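PDB 4G68: ABC transporter from Caldanaerobius, which probably serves as the extracellular solute-binding protein of an ABC importer, capturing xylan-derived sugars for uptake by this thermophilic bacterium. Local coordinates for residues Lys309-Gly321 and Ile381-Ile394. Sequence-based numbering, arbitrary orientation.
Sequences KGDPTEYIGGTVG and IVANAKGSVPAWDI
Ser388 sets its CB over the centre of the Tyr315 ring, 3.6 Å from the centroid and only 8° off the ring normal, a CH-pi contact in which the serine CB is a small bump on a flat surface. The same ring is bounded at its edge by Ala385, whose CB comes 3.4 Å from Tyr315 CE1, while Val382 CG1 meets the hydroxyl end. With chi1 at 67°, Tyr315 CG sits between its own backbone N and carbonyl carbon, which turns a ring face to Ser388 CB. Were Tyr315 replaced by an alanine, Ser388 would probably lose the face it lies over, Ala385 its edge partner and Val382 its contact with the hydroxyl end, and a gap would open among them. The backbones carrying Tyr315 and Ser388 pair as short parallel strands: Tyr315 N donates to Gly387 O, Val389 N to Tyr315 O, and Gly317 N to Val389 O at 2.9 Å, the last from well above the carbonyl plane. In this periplasmic-binding-protein-like fold, the pairing joins the approach to strand 317-325 to a short strand following helix 372-382. On the other face Ile316 and Val389 lie side by side, CD1 to CG1 3.9 Å, and Ile316 CG2 nestles against Ala391, just ahead of helix 392-395. Farther along, Val320 CG1 fits against the Pro390 ring and Val320 CG2 reaches Ile394 CD1. At the opposite end Lys386 N donates to Thr313 OG1 (2.8 Å), and that hydroxyl in turn donates to Asp311 OD1, which also accepts from Thr313 N in an Asx turn. Lys386 drapes its CD over the Asp311 carboxylate, ending in a long salt bridge of 3.6 Å between NZ and OD2.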
ATOM      1  N   LYS C 309       3.572 -22.719  -4.094  1.00 37.97           N
ATOM      2  CA  LYS C 309       3.770 -22.606  -5.532  1.00 38.70           C
ATOM      3  C   LYS C 309       4.359 -21.256  -5.989  1.00 38.78           C
ATOM      4  O   LYS C 309       4.877 -21.139  -7.104  1.00 38.58           O
ATOM      5  CB  LYS C 309       2.457 -22.895  -6.267  1.00 41.69           C
ATOM      6  CG  LYS C 309       2.009 -24.351  -6.140  1.00 46.45           C
ATOM      7  CD  LYS C 309       3.136 -25.257  -6.687  1.00 47.66           C
ATOM      8  CE  LYS C 309       2.998 -26.614  -6.146  1.00 44.67           C
ATOM      9  NZ  LYS C 309       2.828 -26.479  -4.633  1.00 50.30           N
ATOM     10  N   GLY C 310       4.287 -20.235  -5.134  1.00 41.25           N
ATOM     11  CA  GLY C 310       4.803 -18.911  -5.503  1.00 42.40           C
ATOM     12  C   GLY C 310       6.299 -18.901  -5.791  1.00 41.73           C
ATOM     13  O   GLY C 310       7.076 -19.649  -5.171  1.00 40.89           O
ATOM     14  N   ASP C 311       6.710 -18.093  -6.770  1.00 39.35           N
ATOM     15  CA  ASP C 311       8.113 -17.743  -6.918  1.00 36.27           C
ATOM     16  C   ASP C 311       8.486 -16.834  -5.721  1.00 34.56           C
ATOM     17  O   ASP C 311       7.699 -15.974  -5.397  1.00 26.03           O
ATOM     18  CB  ASP C 311       8.301 -16.961  -8.209  1.00 39.03           C
ATOM     19  CG  ASP C 311       9.741 -16.486  -8.410  1.00 41.43           C
ATOM     20  OD1 ASP C 311      10.263 -15.682  -7.605  1.00 40.77           O
ATOM     21  OD2 ASP C 311      10.363 -16.895  -9.415  1.00 45.98           O
ATOM     22  N   PRO C 312       9.690 -17.013  -5.093  1.00 30.28           N
ATOM     23  CA  PRO C 312      10.018 -16.249  -3.872  1.00 30.39           C
ATOM     24  C   PRO C 312      10.180 -14.736  -4.043  1.00 32.34           C
ATOM     25  O   PRO C 312      10.369 -14.009  -3.036  1.00 28.76           O
ATOM     26  CB  PRO C 312      11.372 -16.851  -3.432  1.00 31.53           C
ATOM     27  CG  PRO C 312      11.273 -18.247  -3.915  1.00 31.30           C
ATOM     28  CD  PRO C 312      10.644 -18.121  -5.294  1.00 31.99           C
ATOM     29  N   THR C 313      10.152 -14.275  -5.299  1.00 29.84           N
ATOM     30  CA  THR C 313      10.367 -12.842  -5.604  1.00 27.65           C
ATOM     31  C   THR C 313       9.047 -12.069  -5.893  1.00 27.99           C
ATOM     32  O   THR C 313       9.053 -10.841  -6.058  1.00 25.33           O
ATOM     33  CB  THR C 313      11.247 -12.649  -6.844  1.00 27.69           C
ATOM     34  OG1 THR C 313      10.493 -13.074  -7.982  1.00 31.76           O
ATOM     35  CG2 THR C 313      12.606 -13.457  -6.756  1.00 30.76           C
ATOM     36  N   GLU C 314       7.938 -12.787  -6.005  1.00 25.16           N
ATOM     37  CA  GLU C 314       6.638 -12.127  -6.206  1.00 25.62           C
ATOM     38  C   GLU C 314       6.315 -11.276  -4.992  1.00 25.49           C
ATOM     39  O   GLU C 314       6.587 -11.664  -3.850  1.00 24.07           O
ATOM     40  CB  GLU C 314       5.494 -13.141  -6.445  1.00 25.33           C
ATOM     41  CG  GLU C 314       5.753 -14.252  -7.475  1.00 25.38           C
ATOM     42  CD  GLU C 314       4.626 -15.285  -7.563  1.00 25.10           C
ATOM     43  OE1 GLU C 314       3.853 -15.424  -6.611  1.00 20.84           O
ATOM     44  OE2 GLU C 314       4.452 -15.948  -8.624  1.00 24.82           O
ATOM     45  N   TYR C 315       5.682 -10.128  -5.240  1.00 26.58           N
ATOM     46  CA  TYR C 315       5.310  -9.234  -4.157  1.00 23.78           C
ATOM     47  C   TYR C 315       3.893  -8.710  -4.272  1.00 23.99           C
ATOM     48  O   TYR C 315       3.307  -8.719  -5.366  1.00 22.42           O
ATOM     49  CB  TYR C 315       6.343  -8.118  -4.015  1.00 21.58           C
ATOM     50  CG  TYR C 315       6.427  -7.137  -5.150  1.00 24.09           C
ATOM     51  CD1 TYR C 315       7.273  -7.351  -6.245  1.00 20.19           C
ATOM     52  CD2 TYR C 315       5.700  -5.939  -5.087  1.00 20.14           C
ATOM     53  CE1 TYR C 315       7.378  -6.414  -7.285  1.00 22.67           C
ATOM     54  CE2 TYR C 315       5.758  -5.003  -6.127  1.00 22.44           C
ATOM     55  CZ  TYR C 315       6.590  -5.232  -7.223  1.00 24.25           C
ATOM     56  OH  TYR C 315       6.668  -4.270  -8.199  1.00 20.95           O
ATOM     57  N   ILE C 316       3.312  -8.369  -3.123  1.00 22.74           N
ATOM     58  CA  ILE C 316       2.052  -7.654  -3.107  1.00 23.89           C
ATOM     59  C   ILE C 316       2.418  -6.178  -3.310  1.00 22.84           C
ATOM     60  O   ILE C 316       3.261  -5.608  -2.589  1.00 23.62           O
ATOM     61  CB  ILE C 316       1.310  -7.875  -1.756  1.00 25.07           C
ATOM     62  CG1 ILE C 316       0.957  -9.360  -1.555  1.00 22.91           C
ATOM     63  CG2 ILE C 316       0.112  -6.912  -1.579  1.00 27.46           C
ATOM     64  CD1 ILE C 316      -0.257  -9.815  -2.347  1.00 28.28           C
ATOM     65  N   GLY C 317       1.792  -5.537  -4.284  1.00 24.22           N
ATOM     66  CA  GLY C 317       1.966  -4.083  -4.476  1.00 21.35           C
ATOM     67  C   GLY C 317       1.745  -3.814  -6.006  1.00 24.45           C
ATOM     68  O   GLY C 317       0.932  -4.486  -6.667  1.00 22.12           O
ATOM     69  N   GLY C 318       2.462  -2.855  -6.614  1.00 24.12           N
ATOM     70  CA  GLY C 318       2.179  -2.493  -8.043  1.00 23.55           C
ATOM     71  C   GLY C 318       2.027  -0.977  -8.134  1.00 23.32           C
ATOM     72  O   GLY C 318       2.091  -0.299  -7.100  1.00 26.79           O
ATOM     73  N   THR C 319       1.835  -0.451  -9.345  1.00 24.56           N
ATOM     74  CA  THR C 319       1.691   1.003  -9.535  1.00 22.87           C
ATOM     75  C   THR C 319       0.221   1.368  -9.331  1.00 24.45           C
ATOM     76  O   THR C 319      -0.606   1.255 -10.222  1.00 23.71           O
ATOM     77  CB  THR C 319       2.198   1.482 -10.898  1.00 22.53           C
ATOM     78  OG1 THR C 319       3.556   1.078 -11.057  1.00 19.62           O
ATOM     79  CG2 THR C 319       2.061   3.040 -11.021  1.00 21.00           C
ATOM     80  N   VAL C 320      -0.099   1.847  -8.138  1.00 23.74           N
ATOM     81  CA  VAL C 320      -1.494   1.973  -7.798  1.00 22.96           C
ATOM     82  C   VAL C 320      -1.813   3.350  -7.274  1.00 23.65           C
ATOM     83  O   VAL C 320      -2.992   3.692  -7.227  1.00 24.12           O
ATOM     84  CB  VAL C 320      -1.921   0.941  -6.715  1.00 20.36           C
ATOM     85  CG1 VAL C 320      -1.995  -0.495  -7.295  1.00 19.41           C
ATOM     86  CG2 VAL C 320      -0.932   0.990  -5.545  1.00 21.55           C
ATOM     87  N   GLY C 321      -0.798   4.126  -6.838  1.00 22.94           N
ATOM     88  CA  GLY C 321      -1.088   5.481  -6.341  1.00 21.01           C
ATOM     89  C   GLY C 321      -1.289   6.370  -7.573  1.00 20.57           C
ATOM     90  O   GLY C 321      -0.461   6.386  -8.455  1.00 19.11           O
ATOM     91  N   ILE C 381      13.572  -5.857  -2.652  1.00 21.90           N
ATOM     92  CA  ILE C 381      12.197  -6.276  -2.969  1.00 21.28           C
ATOM     93  C   ILE C 381      11.791  -6.097  -4.425  1.00 22.40           C
ATOM     94  O   ILE C 381      11.364  -7.070  -5.113  1.00 23.73           O
ATOM     95  CB  ILE C 381      11.100  -5.601  -2.052  1.00 21.52           C
ATOM     96  CG1 ILE C 381      11.196  -6.084  -0.606  1.00 25.19           C
ATOM     97  CG2 ILE C 381       9.703  -5.993  -2.531  1.00 23.29           C
ATOM     98  CD1 ILE C 381      12.062  -5.232   0.279  1.00 22.03           C
ATOM     99  N   VAL C 382      11.876  -4.863  -4.901  1.00 20.49           N
ATOM    100  CA  VAL C 382      11.309  -4.629  -6.200  1.00 24.96           C
ATOM    101  C   VAL C 382      12.168  -5.185  -7.375  1.00 27.23           C
ATOM    102  O   VAL C 382      11.643  -5.861  -8.249  1.00 26.68           O
ATOM    103  CB  VAL C 382      10.890  -3.157  -6.388  1.00 25.91           C
ATOM    104  CG1 VAL C 382      10.163  -3.015  -7.717  1.00 22.47           C
ATOM    105  CG2 VAL C 382       9.938  -2.721  -5.269  1.00 21.62           C
ATOM    106  N   ALA C 383      13.473  -4.908  -7.348  1.00 30.22           N
ATOM    107  CA  ALA C 383      14.413  -5.303  -8.433  1.00 32.78           C
ATOM    108  C   ALA C 383      14.357  -6.803  -8.797  1.00 34.89           C
ATOM    109  O   ALA C 383      14.364  -7.663  -7.917  1.00 33.99           O
ATOM    110  CB  ALA C 383      15.838  -4.895  -8.047  1.00 33.68           C
ATOM    111  N   ASN C 384      14.304  -7.088 -10.103  1.00 37.39           N
ATOM    112  CA  ASN C 384      14.221  -8.446 -10.660  1.00 35.98           C
ATOM    113  C   ASN C 384      13.027  -9.314 -10.205  1.00 36.08           C
ATOM    114  O   ASN C 384      13.018 -10.516 -10.445  1.00 32.85           O
ATOM    115  CB  ASN C 384      15.562  -9.175 -10.503  1.00 36.13           C
ATOM    116  CG  ASN C 384      16.689  -8.465 -11.240  1.00 36.68           C
ATOM    117  OD1 ASN C 384      16.511  -8.006 -12.371  1.00 41.92           O
ATOM    118  ND2 ASN C 384      17.834  -8.327 -10.591  1.00 37.54           N
ATOM    119  N   ALA C 385      12.023  -8.694  -9.563  1.00 35.12           N
ATOM    120  CA  ALA C 385      10.856  -9.422  -9.078  1.00 29.99           C
ATOM    121  C   ALA C 385      10.160 -10.133 -10.235  1.00 27.95           C
ATOM    122  O   ALA C 385      10.064  -9.597 -11.343  1.00 25.79           O
ATOM    123  CB  ALA C 385       9.876  -8.474  -8.367  1.00 29.22           C
ATOM    124  N   LYS C 386       9.664 -11.332  -9.964  1.00 29.56           N
ATOM    125  CA  LYS C 386       9.026 -12.155 -11.019  1.00 32.72           C
ATOM    126  C   LYS C 386       7.636 -11.637 -11.493  1.00 34.12           C
ATOM    127  O   LYS C 386       7.486 -11.278 -12.679  1.00 33.66           O
ATOM    128  CB  LYS C 386       9.014 -13.616 -10.610  1.00 32.78           C
ATOM    129  CG  LYS C 386       8.888 -14.525 -11.815  1.00 40.68           C
ATOM    130  CD  LYS C 386       7.885 -15.627 -11.513  1.00 43.57           C
ATOM    131  CE  LYS C 386       7.985 -16.731 -12.556  1.00 44.90           C
ATOM    132  NZ  LYS C 386       7.928 -17.991 -11.797  1.00 42.51           N
ATOM    133  N   GLY C 387       6.646 -11.603 -10.599  1.00 27.67           N
ATOM    134  CA  GLY C 387       5.438 -10.815 -10.781  1.00 27.20           C
ATOM    135  C   GLY C 387       4.920 -10.143  -9.500  1.00 29.83           C
ATOM    136  O   GLY C 387       5.578 -10.129  -8.461  1.00 30.74           O
ATOM    137  N   SER C 388       3.713  -9.576  -9.568  1.00 28.69           N
ATOM    138  CA  SER C 388       3.205  -8.862  -8.430  1.00 28.36           C
ATOM    139  C   SER C 388       1.742  -8.655  -8.691  1.00 28.54           C
ATOM    140  O   SER C 388       1.309  -8.756  -9.836  1.00 26.55           O
ATOM    141  CB  SER C 388       3.912  -7.502  -8.267  1.00 29.55           C
ATOM    142  OG  SER C 388       3.457  -6.567  -9.265  1.00 29.68           O
ATOM    143  N   VAL C 389       1.009  -8.365  -7.623  1.00 25.39           N
ATOM    144  CA  VAL C 389      -0.444  -8.161  -7.677  1.00 22.79           C
ATOM    145  C   VAL C 389      -0.828  -7.218  -6.538  1.00 23.24           C
ATOM    146  O   VAL C 389      -0.251  -7.303  -5.449  1.00 19.89           O
ATOM    147  CB  VAL C 389      -1.192  -9.519  -7.572  1.00 22.92           C
ATOM    148  CG1 VAL C 389      -1.092 -10.116  -6.154  1.00 21.98           C
ATOM    149  CG2 VAL C 389      -2.635  -9.381  -8.085  1.00 24.76           C
ATOM    150  N   PRO C 390      -1.748  -6.259  -6.785  1.00 25.20           N
ATOM    151  CA  PRO C 390      -2.080  -5.312  -5.673  1.00 22.05           C
ATOM    152  C   PRO C 390      -2.772  -5.984  -4.494  1.00 22.14           C
ATOM    153  O   PRO C 390      -3.320  -7.091  -4.634  1.00 25.09           O
ATOM    154  CB  PRO C 390      -3.036  -4.294  -6.341  1.00 25.10           C
ATOM    155  CG  PRO C 390      -2.719  -4.379  -7.833  1.00 22.33           C
ATOM    156  CD  PRO C 390      -2.386  -5.847  -8.062  1.00 23.69           C
ATOM    157  N   ALA C 391      -2.769  -5.321  -3.358  1.00 19.89           N
ATOM    158  CA  ALA C 391      -3.495  -5.798  -2.160  1.00 18.77           C
ATOM    159  C   ALA C 391      -4.949  -6.000  -2.525  1.00 22.03           C
ATOM    160  O   ALA C 391      -5.529  -5.244  -3.369  1.00 22.04           O
ATOM    161  CB  ALA C 391      -3.397  -4.761  -1.085  1.00 20.03           C
ATOM    162  N   TRP C 392      -5.586  -6.995  -1.901  1.00 21.96           N
ATOM    163  CA  TRP C 392      -6.939  -7.424  -2.403  1.00 20.10           C
ATOM    164  C   TRP C 392      -8.042  -6.402  -2.197  1.00 18.72           C
ATOM    165  O   TRP C 392      -9.044  -6.354  -2.938  1.00 17.75           O
ATOM    166  CB  TRP C 392      -7.287  -8.758  -1.742  1.00 20.15           C
ATOM    167  CG  TRP C 392      -6.369  -9.933  -2.134  1.00 19.74           C
ATOM    168  CD1 TRP C 392      -5.062  -9.901  -2.633  1.00 17.93           C
ATOM    169  CD2 TRP C 392      -6.688 -11.346  -1.966  1.00 19.47           C
ATOM    170  NE1 TRP C 392      -4.577 -11.180  -2.840  1.00 18.79           N
ATOM    171  CE2 TRP C 392      -5.512 -12.100  -2.433  1.00 20.52           C
ATOM    172  CE3 TRP C 392      -7.820 -12.047  -1.504  1.00 20.96           C
ATOM    173  CZ2 TRP C 392      -5.490 -13.489  -2.441  1.00 19.91           C
ATOM    174  CZ3 TRP C 392      -7.761 -13.425  -1.479  1.00 21.11           C
ATOM    175  CH2 TRP C 392      -6.613 -14.134  -1.938  1.00 21.59           C
ATOM    176  N   ASP C 393      -7.906  -5.552  -1.179  1.00 19.39           N
ATOM    177  CA  ASP C 393      -8.844  -4.483  -0.943  1.00 20.78           C
ATOM    178  C   ASP C 393      -8.746  -3.324  -1.965  1.00 25.34           C
ATOM    179  O   ASP C 393      -9.730  -2.565  -2.108  1.00 24.06           O
ATOM    180  CB  ASP C 393      -8.839  -3.926   0.508  1.00 24.66           C
ATOM    181  CG  ASP C 393      -7.534  -3.138   0.896  1.00 27.36           C
ATOM    182  OD1 ASP C 393      -6.537  -3.234   0.129  1.00 24.59           O
ATOM    183  OD2 ASP C 393      -7.491  -2.476   2.028  1.00 23.61           O
ATOM    184  N   ILE C 394      -7.576  -3.175  -2.609  1.00 24.32           N
ATOM    185  CA  ILE C 394      -7.406  -2.273  -3.783  1.00 25.88           C
ATOM    186  C   ILE C 394      -7.798  -2.974  -5.064  1.00 23.26           C
ATOM    187  O   ILE C 394      -8.098  -2.276  -6.048  1.00 23.21           O
ATOM    188  CB  ILE C 394      -5.941  -1.877  -4.027  1.00 28.87           C
ATOM    189  CG1 ILE C 394      -5.418  -0.959  -2.940  1.00 35.53           C
ATOM    190  CG2 ILE C 394      -5.735  -1.242  -5.429  1.00 36.14           C
ATOM    191  CD1 ILE C 394      -3.934  -0.667  -3.111  1.00 30.63           C
TER
HETATM  192  O   HOH W   1      10.284  -9.609  -4.037  1.00 23.65           O